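Local coordinates for protein acyl-coenzyme A oxidase acox-1.1 (Caenorhabditis elegans, PDB 5K3H) that catalyses the FAD-dependent desaturation of acyl-CoA chains to (2E)-enoyl-CoA, passing electrons to oxygen as the first step of peroxisomal beta-oxidation, at residues Ala445-Leu448 against Val449-Ala453; Leu253-Asn256 against Asn257-Ile260; Gly36-Met39 against Arg40-Arg44. All coordinates share one frame; numbering follows the deposited sequence.

Interaction 1: residues Ala445-Leu448 against Val449-Ala453; sequences ARYL and VKSAA
Y447 meets both K450 and S451 one helical turn on, and its ring is touched at two different places. The hydroxyl of S451 stands over one face: OG lies 4.0 Å above the plane of the Y447 ring, over its centre. K450 instead comes to the rim, where its NZ is 3.6 Å from CE1 of Y447 and lies near the ring plane, so the ammonium group is at the edge and no cation-pi geometry is reached. Torsions account for both approaches. CG of Y447 is turned away from the backbone N (chi1 174°), which leans the ring along the helix toward the following turn, and K450, extended through chi2, bends at chi3 (98°) to bring CE and NZ alongside CD1 and CE1. The hydroxyl OG of S451 is 2.8 Å from the carbonyl O of Y447 and donates to it. That oxygen also accepts from the S451 backbone N at 3.0 Å, the two donors arriving from opposite faces of the carbonyl plane. V449 folds CG2 back to 3.3 Å from A445 O, beside the regular helix bond between V449 N and that oxygen. Helix 520-553 receives A445, L448 and V449, while loop residues V467 and L470 pack on S451. The phenol of Y447 is hydrogen-bonded to D382; a leucine here would probably leave that carboxylate without its hydroxyl mate and strip the flat cover from the S451 hydroxyl. Chemically, the buried serine has its hydroxyl proton satisfied within its own helix, whereas the exposed lysine probably gains little beyond van der Waals contact with the tyrosine rim.

Interaction 2: residues Leu253-Asn256 against Asn257-Ile260; sequences LGFN and NYRI
F255 and Y258 lie on the same side of a sharp change in chain direction, and N256 and N257 make the corner between them. N257 comes first in the second segment. Its positive phi (45°) turns the chain, and its CB comes to 3.3 Å from the carbonyl O of N256. The two neighbouring carboxamides cross with their planes 39° apart; ND2 of N257 is 3.8 Å from OD1 of N256, too far to count as a bond, so nothing polar ties the two side chains together. The backbone N of N257 is held instead by H179 ND1. Y258 follows and carries the apolar part of the contact; together with N257 it faces L178, consistent with a G1 beta bulge at the start of strand 258-261. CB of Y258 sits 3.9 Å from CD1 of F255, and its CD2 is 4.0 Å from the same atom. The ring centroids are 5.9 Å apart with planes at 35°, an oblique pair. The Y258 ring is placed there by CG anti to the backbone N, while CG of F255 lies beside its own backbone N. Beyond Y258, R259 turns to the other side and forms salt bridges with D170 and E175, and I260 packs on F218. This corner therefore passes the chain from strand 251-255, paired with 187-188 and 234-238, into strand 258-261, which pairs antiparallel with 175-179; F255 and Y258 fill the inside of the bend against I234 and V220.

Interaction 3: residues Gly36-Met39 against Arg40-Arg44; sequences GGEM and RARRR
OE2 of E38 is gripped by two nitrogens of R42: NH2 at 2.7 Å and NE at 2.9 Å, a side-on salt bridge in which one carboxylate oxygen takes both bonds. OE2 lies at the guanidinium edge, within 8° of its plane. From the glutamate's side the fit is less regular, since the carboxylate and guanidinium planes are 48° apart: NH2 meets the anti lone pair, and NE reaches the anti side from outside the carboxylate plane. M39 supplies the third element. Its SD stands over one face of the same guanidinium, offset toward the rim, and is 3.4 Å from NH1 of R42. The methionine reaches it because its chain, with CG anti to the backbone N, bends at chi2 (60°). R42 likewise bends at chi3, which curls the guanidinium back over the preceding turn. Below these side chains the first turn of helix 38-52 is set by A41 N to G37 O, at 3.1 Å, and R43 N to M39 O, at 2.9 Å. G37 is the N-cap, and G36 closes helix 27-35 in a Schellman motif. Both glycines have positive phi, and a CB on either would run into the carbonyl O of the residue before it. R40 pairs with D94, and R43 with E46 and E97. An acid in the first turn, near the positive end of the helix dipole, is probably favoured there, and the i to i+4 bridge to R42 would partly neutralise an arginine-rich surface turn while the thioether probably shields part of one guanidinium face.

In the fold
Along the chain, interaction 3 comes first, then interaction 2, then interaction 1, and none touches another. The centre of 445-453 is about 42 Å from that of 253-260 and about 40 Å from that of 36-44; the latter two centres are about 47 Å apart. Segment 36-44 starts helix 38-52 in the N-terminal helical region, 253-260 joins two strands of the beta region, and 445-453 lies within helix 437-456, against helices 489-515 and 520-553. F255 is about 7 Å from A150 of the FAD site and A445 about 4 Å from S535 of the ATP site, side chain to side chain. These are separate local elements, two probably bordering sites shared across the dimer, the third away from both.

Interaction 1: residues Ala445-Leu448 against Val449-Ala453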
ATOM      1  N   ALA B 445       3.202   8.327 -24.231  1.00 26.91           N
ATOM      2  CA  ALA B 445       4.508   8.868 -24.604  1.00 27.25           C
ATOM      3  C   ALA B 445       4.706   8.889 -26.113  1.00 27.72           C
ATOM      4  O   ALA B 445       5.255   9.853 -26.651  1.00 24.34           O
ATOM      5  CB  ALA B 445       5.624   8.056 -23.948  1.00 28.01           C
ATOM      6  N   ARG B 446       4.294   7.820 -26.810  1.00 25.78           N
ATOM      7  CA  ARG B 446       4.418   7.780 -28.270  1.00 28.36           C
ATOM      8  C   ARG B 446       3.667   8.935 -28.916  1.00 26.41           C
ATOM      9  O   ARG B 446       4.179   9.584 -29.839  1.00 24.73           O
ATOM     10  CB  ARG B 446       3.932   6.429 -28.815  1.00 34.04           C
ATOM     11  CG  ARG B 446       4.818   5.237 -28.421  1.00 38.32           C
ATOM     12  CD  ARG B 446       4.745   4.087 -29.429  1.00 45.02           C
ATOM     13  NE  ARG B 446       5.815   3.103 -29.199  1.00 53.36           N
ATOM     14  CZ  ARG B 446       7.064   3.197 -29.683  1.00 58.56           C
ATOM     15  NH1 ARG B 446       7.424   4.225 -30.446  1.00 64.48           N
ATOM     16  NH2 ARG B 446       7.964   2.259 -29.408  1.00 54.11           N
ATOM     17  N   TYR B 447       2.460   9.214 -28.417  1.00 28.59           N
ATOM     18  CA  TYR B 447       1.652  10.309 -28.932  1.00 26.83           C
ATOM     19  C   TYR B 447       2.261  11.673 -28.613  1.00 25.11           C
ATOM     20  O   TYR B 447       2.166  12.598 -29.425  1.00 24.55           O
ATOM     21  CB  TYR B 447       0.240  10.188 -28.373  1.00 28.88           C
ATOM     22  CG  TYR B 447      -0.656  11.341 -28.716  1.00 31.52           C
ATOM     23  CD1 TYR B 447      -1.122  11.510 -30.001  1.00 34.84           C
ATOM     24  CD2 TYR B 447      -1.072  12.238 -27.733  1.00 34.31           C
ATOM     25  CE1 TYR B 447      -1.954  12.563 -30.321  1.00 38.32           C
ATOM     26  CE2 TYR B 447      -1.905  13.284 -28.031  1.00 37.26           C
ATOM     27  CZ  TYR B 447      -2.341  13.436 -29.335  1.00 40.56           C
ATOM     28  OH  TYR B 447      -3.169  14.476 -29.668  1.00 51.58           O
ATOM     29  N   LEU B 448       2.836  11.843 -27.426  1.00 25.86           N
ATOM     30  CA  LEU B 448       3.474  13.126 -27.131  1.00 25.61           C
ATOM     31  C   LEU B 448       4.750  13.311 -27.941  1.00 24.93           C
ATOM     32  O   LEU B 448       5.086  14.439 -28.310  1.00 24.70           O
ATOM     33  CB  LEU B 448       3.779  13.263 -25.638  1.00 24.78           C
ATOM     34  CG  LEU B 448       2.626  13.392 -24.640  1.00 24.55           C
ATOM     35  CD1 LEU B 448       3.215  13.330 -23.255  1.00 24.37           C
ATOM     36  CD2 LEU B 448       1.796  14.655 -24.854  1.00 23.84           C
ATOM     37  N   VAL B 449       5.473  12.224 -28.226  1.00 25.85           N
ATOM     38  CA  VAL B 449       6.669  12.324 -29.059  1.00 26.38           C
ATOM     39  C   VAL B 449       6.301  12.669 -30.502  1.00 27.64           C
ATOM     40  O   VAL B 449       6.963  13.495 -31.142  1.00 27.56           O
ATOM     41  CB  VAL B 449       7.490  11.028 -28.965  1.00 25.58           C
ATOM     42  CG1 VAL B 449       8.518  10.990 -30.056  1.00 25.37           C
ATOM     43  CG2 VAL B 449       8.167  10.964 -27.627  1.00 24.81           C
ATOM     44  N   LYS B 450       5.258  12.030 -31.042  1.00 27.84           N
ATOM     45  CA  LYS B 450       4.741  12.416 -32.353  1.00 28.96           C
ATOM     46  C   LYS B 450       4.341  13.890 -32.379  1.00 27.93           C
ATOM     47  O   LYS B 450       4.478  14.564 -33.409  1.00 26.17           O
ATOM     48  CB  LYS B 450       3.537  11.560 -32.718  1.00 33.83           C
ATOM     49  CG  LYS B 450       2.860  12.028 -33.989  1.00 39.81           C
ATOM     50  CD  LYS B 450       1.479  11.383 -34.160  1.00 48.35           C
ATOM     51  CE  LYS B 450       0.381  12.353 -33.658  1.00 52.47           C
ATOM     52  NZ  LYS B 450      -0.991  11.765 -33.729  1.00 55.87           N
ATOM     53  N   SER B 451       3.762  14.382 -31.277  1.00 30.10           N
ATOM     54  CA  SER B 451       3.392  15.793 -31.175  1.00 29.50           C
ATOM     55  C   SER B 451       4.620  16.709 -31.047  1.00 29.37           C
ATOM     56  O   SER B 451       4.608  17.847 -31.538  1.00 29.43           O
ATOM     57  CB  SER B 451       2.425  15.978 -30.002  1.00 29.68           C
ATOM     58  OG  SER B 451       1.304  15.118 -30.170  1.00 29.87           O
ATOM     59  N   ALA B 452       5.662  16.260 -30.333  1.00 28.19           N
ATOM     60  CA  ALA B 452       6.903  17.026 -30.281  1.00 28.76           C
ATOM     61  C   ALA B 452       7.551  17.109 -31.659  1.00 28.96           C
ATOM     62  O   ALA B 452       8.181  18.119 -31.995  1.00 29.53           O
ATOM     63  CB  ALA B 452       7.874  16.406 -29.277  1.00 28.59           C
ATOM     64  N   ALA B 453       7.428  16.046 -32.462  1.00 31.00           N
ATOM     65  CA  ALA B 453       7.973  16.055 -33.819  1.00 31.49           C
ATOM     66  C   ALA B 453       7.269  17.085 -34.702  1.00 31.11           C
ATOM     67  O   ALA B 453       7.919  17.762 -35.511  1.00 32.23           O
ATOM     68  CB  ALA B 453       7.879  14.663 -34.437  1.00 29.82           C
TER

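Interaction 2: residues Leu253-Asn256 against Asn257-Ile260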
ATOM      1  N   LEU B 253      -7.914 -21.056 -17.915  1.00 23.54           N
ATOM      2  CA  LEU B 253      -8.674 -21.728 -18.958  1.00 24.05           C
ATOM      3  C   LEU B 253      -7.744 -22.240 -20.040  1.00 24.67           C
ATOM      4  O   LEU B 253      -6.996 -21.454 -20.638  1.00 24.17           O
ATOM      5  CB  LEU B 253      -9.702 -20.783 -19.586  1.00 24.73           C
ATOM      6  CG  LEU B 253     -10.475 -21.215 -20.838  1.00 25.16           C
ATOM      7  CD1 LEU B 253     -11.340 -22.446 -20.581  1.00 25.38           C
ATOM      8  CD2 LEU B 253     -11.313 -20.054 -21.358  1.00 25.18           C
ATOM      9  N   GLY B 254      -7.840 -23.539 -20.323  1.00 27.24           N
ATOM     10  CA  GLY B 254      -7.097 -24.141 -21.410  1.00 26.61           C
ATOM     11  C   GLY B 254      -8.007 -24.966 -22.296  1.00 26.12           C
ATOM     12  O   GLY B 254      -9.008 -25.522 -21.847  1.00 26.25           O
ATOM     13  N   PHE B 255      -7.662 -25.014 -23.577  1.00 25.87           N
ATOM     14  CA  PHE B 255      -8.409 -25.754 -24.587  1.00 25.87           C
ATOM     15  C   PHE B 255      -7.528 -26.861 -25.147  1.00 26.38           C
ATOM     16  O   PHE B 255      -6.354 -26.619 -25.478  1.00 25.60           O
ATOM     17  CB  PHE B 255      -8.836 -24.857 -25.738  1.00 25.85           C
ATOM     18  CG  PHE B 255      -9.562 -23.630 -25.310  1.00 26.22           C
ATOM     19  CD1 PHE B 255     -10.920 -23.683 -24.996  1.00 25.73           C
ATOM     20  CD2 PHE B 255      -8.889 -22.413 -25.226  1.00 25.99           C
ATOM     21  CE1 PHE B 255     -11.604 -22.549 -24.600  1.00 25.36           C
ATOM     22  CE2 PHE B 255      -9.559 -21.261 -24.828  1.00 25.93           C
ATOM     23  CZ  PHE B 255     -10.919 -21.325 -24.515  1.00 26.67           C
ATOM     24  N   ASN B 256      -8.099 -28.060 -25.277  1.00 28.62           N
ATOM     25  CA  ASN B 256      -7.452 -29.186 -25.968  1.00 30.43           C
ATOM     26  C   ASN B 256      -8.220 -29.430 -27.264  1.00 30.45           C
ATOM     27  O   ASN B 256      -9.168 -30.214 -27.298  1.00 29.70           O
ATOM     28  CB  ASN B 256      -7.430 -30.436 -25.082  1.00 30.52           C
ATOM     29  CG  ASN B 256      -6.639 -31.584 -25.698  1.00 31.83           C
ATOM     30  OD1 ASN B 256      -5.882 -31.395 -26.663  1.00 32.83           O
ATOM     31  ND2 ASN B 256      -6.763 -32.785 -25.096  1.00 31.36           N
ATOM     32  N   ASN B 257      -7.805 -28.740 -28.325  1.00 28.44           N
ATOM     33  CA  ASN B 257      -8.428 -28.825 -29.650  1.00 29.51           C
ATOM     34  C   ASN B 257      -9.961 -28.765 -29.543  1.00 28.53           C
ATOM     35  O   ASN B 257     -10.682 -29.676 -29.963  1.00 27.82           O
ATOM     36  CB  ASN B 257      -7.945 -30.078 -30.393  1.00 31.27           C
ATOM     37  CG  ASN B 257      -6.470 -29.976 -30.813  1.00 33.38           C
ATOM     38  OD1 ASN B 257      -6.064 -29.013 -31.495  1.00 36.70           O
ATOM     39  ND2 ASN B 257      -5.655 -30.958 -30.396  1.00 35.06           N
ATOM     40  N   TYR B 258     -10.444 -27.664 -28.947  1.00 27.21           N
ATOM     41  CA  TYR B 258     -11.855 -27.482 -28.601  1.00 27.40           C
ATOM     42  C   TYR B 258     -12.605 -26.819 -29.750  1.00 27.60           C
ATOM     43  O   TYR B 258     -12.282 -25.691 -30.133  1.00 27.53           O
ATOM     44  CB  TYR B 258     -11.958 -26.633 -27.335  1.00 28.10           C
ATOM     45  CG  TYR B 258     -13.340 -26.455 -26.746  1.00 27.97           C
ATOM     46  CD1 TYR B 258     -13.941 -27.455 -25.997  1.00 27.71           C
ATOM     47  CD2 TYR B 258     -14.031 -25.264 -26.929  1.00 28.65           C
ATOM     48  CE1 TYR B 258     -15.205 -27.273 -25.444  1.00 26.86           C
ATOM     49  CE2 TYR B 258     -15.282 -25.067 -26.391  1.00 28.62           C
ATOM     50  CZ  TYR B 258     -15.869 -26.070 -25.649  1.00 27.91           C
ATOM     51  OH  TYR B 258     -17.122 -25.854 -25.116  1.00 26.71           O
ATOM     52  N   ARG B 259     -13.651 -27.487 -30.246  1.00 29.04           N
ATOM     53  CA  ARG B 259     -14.323 -27.112 -31.489  1.00 28.36           C
ATOM     54  C   ARG B 259     -15.608 -26.325 -31.245  1.00 27.75           C
ATOM     55  O   ARG B 259     -16.467 -26.747 -30.460  1.00 27.10           O
ATOM     56  CB  ARG B 259     -14.633 -28.359 -32.314  1.00 28.45           C
ATOM     57  CG  ARG B 259     -13.390 -29.030 -32.850  1.00 28.24           C
ATOM     58  CD  ARG B 259     -13.675 -30.252 -33.734  1.00 27.98           C
ATOM     59  NE  ARG B 259     -12.432 -30.650 -34.382  1.00 28.63           N
ATOM     60  CZ  ARG B 259     -12.115 -30.378 -35.647  1.00 28.73           C
ATOM     61  NH1 ARG B 259     -12.966 -29.739 -36.445  1.00 27.84           N
ATOM     62  NH2 ARG B 259     -10.934 -30.764 -36.112  1.00 29.21           N
ATOM     63  N   ILE B 260     -15.738 -25.190 -31.936  1.00 28.21           N
ATOM     64  CA  ILE B 260     -16.934 -24.347 -31.902  1.00 28.43           C
ATOM     65  C   ILE B 260     -17.334 -24.021 -33.344  1.00 29.60           C
ATOM     66  O   ILE B 260     -16.472 -24.039 -34.250  1.00 29.42           O
ATOM     67  CB  ILE B 260     -16.715 -23.074 -31.054  1.00 27.59           C
ATOM     68  CG1 ILE B 260     -15.627 -22.179 -31.647  1.00 27.41           C
ATOM     69  CG2 ILE B 260     -16.362 -23.426 -29.616  1.00 27.21           C
ATOM     70  CD1 ILE B 260     -15.399 -20.901 -30.860  1.00 27.21           C
TER

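Interaction 3: residues Gly36-Met39 against Arg40-Arg44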
ATOM      1  N   GLY B  36     -23.842  14.705 -11.060  1.00 25.43           N
ATOM      2  CA  GLY B  36     -24.360  15.162 -12.336  1.00 26.89           C
ATOM      3  C   GLY B  36     -25.827  15.528 -12.384  1.00 28.08           C
ATOM      4  O   GLY B  36     -26.476  15.317 -13.412  1.00 29.78           O
ATOM      5  N   GLY B  37     -26.376  16.068 -11.314  1.00 27.77           N
ATOM      6  CA  GLY B  37     -27.728  16.604 -11.332  1.00 27.99           C
ATOM      7  C   GLY B  37     -28.477  16.309 -10.050  1.00 29.59           C
ATOM      8  O   GLY B  37     -28.208  15.336  -9.347  1.00 27.80           O
ATOM      9  N   GLU B  38     -29.436  17.178  -9.727  1.00 28.44           N
ATOM     10  CA  GLU B  38     -30.199  17.008  -8.494  1.00 33.17           C
ATOM     11  C   GLU B  38     -30.986  15.696  -8.493  1.00 32.03           C
ATOM     12  O   GLU B  38     -31.138  15.060  -7.439  1.00 29.22           O
ATOM     13  CB  GLU B  38     -31.109  18.224  -8.274  1.00 36.92           C
ATOM     14  CG  GLU B  38     -32.492  17.896  -7.739  1.00 44.82           C
ATOM     15  CD  GLU B  38     -32.518  17.607  -6.241  1.00 49.10           C
ATOM     16  OE1 GLU B  38     -31.485  17.852  -5.567  1.00 48.50           O
ATOM     17  OE2 GLU B  38     -33.574  17.126  -5.745  1.00 57.39           O
ATOM     18  N   MET B  39     -31.466  15.253  -9.653  1.00 31.37           N
ATOM     19  CA  MET B  39     -32.239  14.017  -9.653  1.00 32.48           C
ATOM     20  C   MET B  39     -31.330  12.812  -9.447  1.00 31.56           C
ATOM     21  O   MET B  39     -31.687  11.877  -8.716  1.00 35.31           O
ATOM     22  CB  MET B  39     -33.046  13.879 -10.953  1.00 36.80           C
ATOM     23  CG  MET B  39     -34.318  13.056 -10.822  1.00 38.47           C
ATOM     24  SD  MET B  39     -35.481  13.765  -9.609  1.00 44.18           S
ATOM     25  CE  MET B  39     -36.683  12.422  -9.508  1.00 45.95           C
ATOM     26  N   ARG B  40     -30.146  12.814 -10.068  1.00 28.13           N
ATOM     27  CA  ARG B  40     -29.275  11.655  -9.927  1.00 28.61           C
ATOM     28  C   ARG B  40     -28.856  11.503  -8.477  1.00 25.29           C
ATOM     29  O   ARG B  40     -28.762  10.380  -7.964  1.00 24.74           O
ATOM     30  CB  ARG B  40     -28.040  11.761 -10.821  1.00 32.40           C
ATOM     31  CG  ARG B  40     -28.332  11.998 -12.282  1.00 36.10           C
ATOM     32  CD  ARG B  40     -27.399  11.229 -13.202  1.00 42.23           C
ATOM     33  NE  ARG B  40     -27.916   9.873 -13.408  1.00 47.42           N
ATOM     34  CZ  ARG B  40     -27.590   8.784 -12.715  1.00 49.43           C
ATOM     35  NH1 ARG B  40     -26.710   8.844 -11.715  1.00 50.91           N
ATOM     36  NH2 ARG B  40     -28.176   7.623 -13.022  1.00 51.04           N
ATOM     37  N   ALA B  41     -28.590  12.629  -7.803  1.00 26.41           N
ATOM     38  CA  ALA B  41     -28.218  12.583  -6.394  1.00 25.45           C
ATOM     39  C   ALA B  41     -29.378  12.117  -5.519  1.00 24.91           C
ATOM     40  O   ALA B  41     -29.218  11.219  -4.686  1.00 24.52           O
ATOM     41  CB  ALA B  41     -27.726  13.960  -5.941  1.00 24.65           C
ATOM     42  N   ARG B  42     -30.562  12.700  -5.709  1.00 25.54           N
ATOM     43  CA  ARG B  42     -31.722  12.313  -4.907  1.00 26.95           C
ATOM     44  C   ARG B  42     -32.073  10.843  -5.098  1.00 24.35           C
ATOM     45  O   ARG B  42     -32.483  10.164  -4.149  1.00 23.56           O
ATOM     46  CB  ARG B  42     -32.926  13.195  -5.237  1.00 30.87           C
ATOM     47  CG  ARG B  42     -34.066  12.953  -4.270  1.00 34.25           C
ATOM     48  CD  ARG B  42     -35.389  13.449  -4.764  1.00 37.02           C
ATOM     49  NE  ARG B  42     -35.279  14.760  -5.382  1.00 43.33           N
ATOM     50  CZ  ARG B  42     -36.104  15.212  -6.321  1.00 54.80           C
ATOM     51  NH1 ARG B  42     -37.102  14.449  -6.753  1.00 62.36           N
ATOM     52  NH2 ARG B  42     -35.936  16.427  -6.823  1.00 58.27           N
ATOM     53  N   ARG B  43     -31.948  10.333  -6.321  1.00 26.64           N
ATOM     54  CA  ARG B  43     -32.294   8.935  -6.531  1.00 25.55           C
ATOM     55  C   ARG B  43     -31.400   8.021  -5.698  1.00 25.24           C
ATOM     56  O   ARG B  43     -31.846   6.966  -5.230  1.00 26.69           O
ATOM     57  CB  ARG B  43     -32.232   8.584  -8.022  1.00 25.59           C
ATOM     58  CG  ARG B  43     -33.439   9.094  -8.841  1.00 25.75           C
ATOM     59  CD  ARG B  43     -34.701   8.355  -8.421  1.00 24.94           C
ATOM     60  NE  ARG B  43     -34.588   6.907  -8.589  1.00 25.17           N
ATOM     61  CZ  ARG B  43     -35.007   6.021  -7.685  1.00 25.21           C
ATOM     62  NH1 ARG B  43     -35.549   6.447  -6.558  1.00 24.74           N
ATOM     63  NH2 ARG B  43     -34.883   4.713  -7.901  1.00 25.90           N
ATOM     64  N   ARG B  44     -30.131   8.397  -5.516  1.00 22.90           N
ATOM     65  CA  ARG B  44     -29.253   7.644  -4.617  1.00 22.46           C
ATOM     66  C   ARG B  44     -29.819   7.591  -3.203  1.00 21.70           C
ATOM     67  O   ARG B  44     -29.813   6.537  -2.553  1.00 20.70           O
ATOM     68  CB  ARG B  44     -27.843   8.250  -4.603  1.00 22.04           C
ATOM     69  CG  ARG B  44     -27.050   8.082  -5.907  1.00 21.69           C
ATOM     70  CD  ARG B  44     -25.639   8.623  -5.779  1.00 22.00           C
ATOM     71  NE  ARG B  44     -24.773   7.802  -4.939  1.00 21.39           N
ATOM     72  CZ  ARG B  44     -24.586   8.000  -3.631  1.00 21.76           C
ATOM     73  NH1 ARG B  44     -25.218   8.982  -3.007  1.00 22.26           N
ATOM     74  NH2 ARG B  44     -23.770   7.223  -2.938  1.00 21.47           N
TER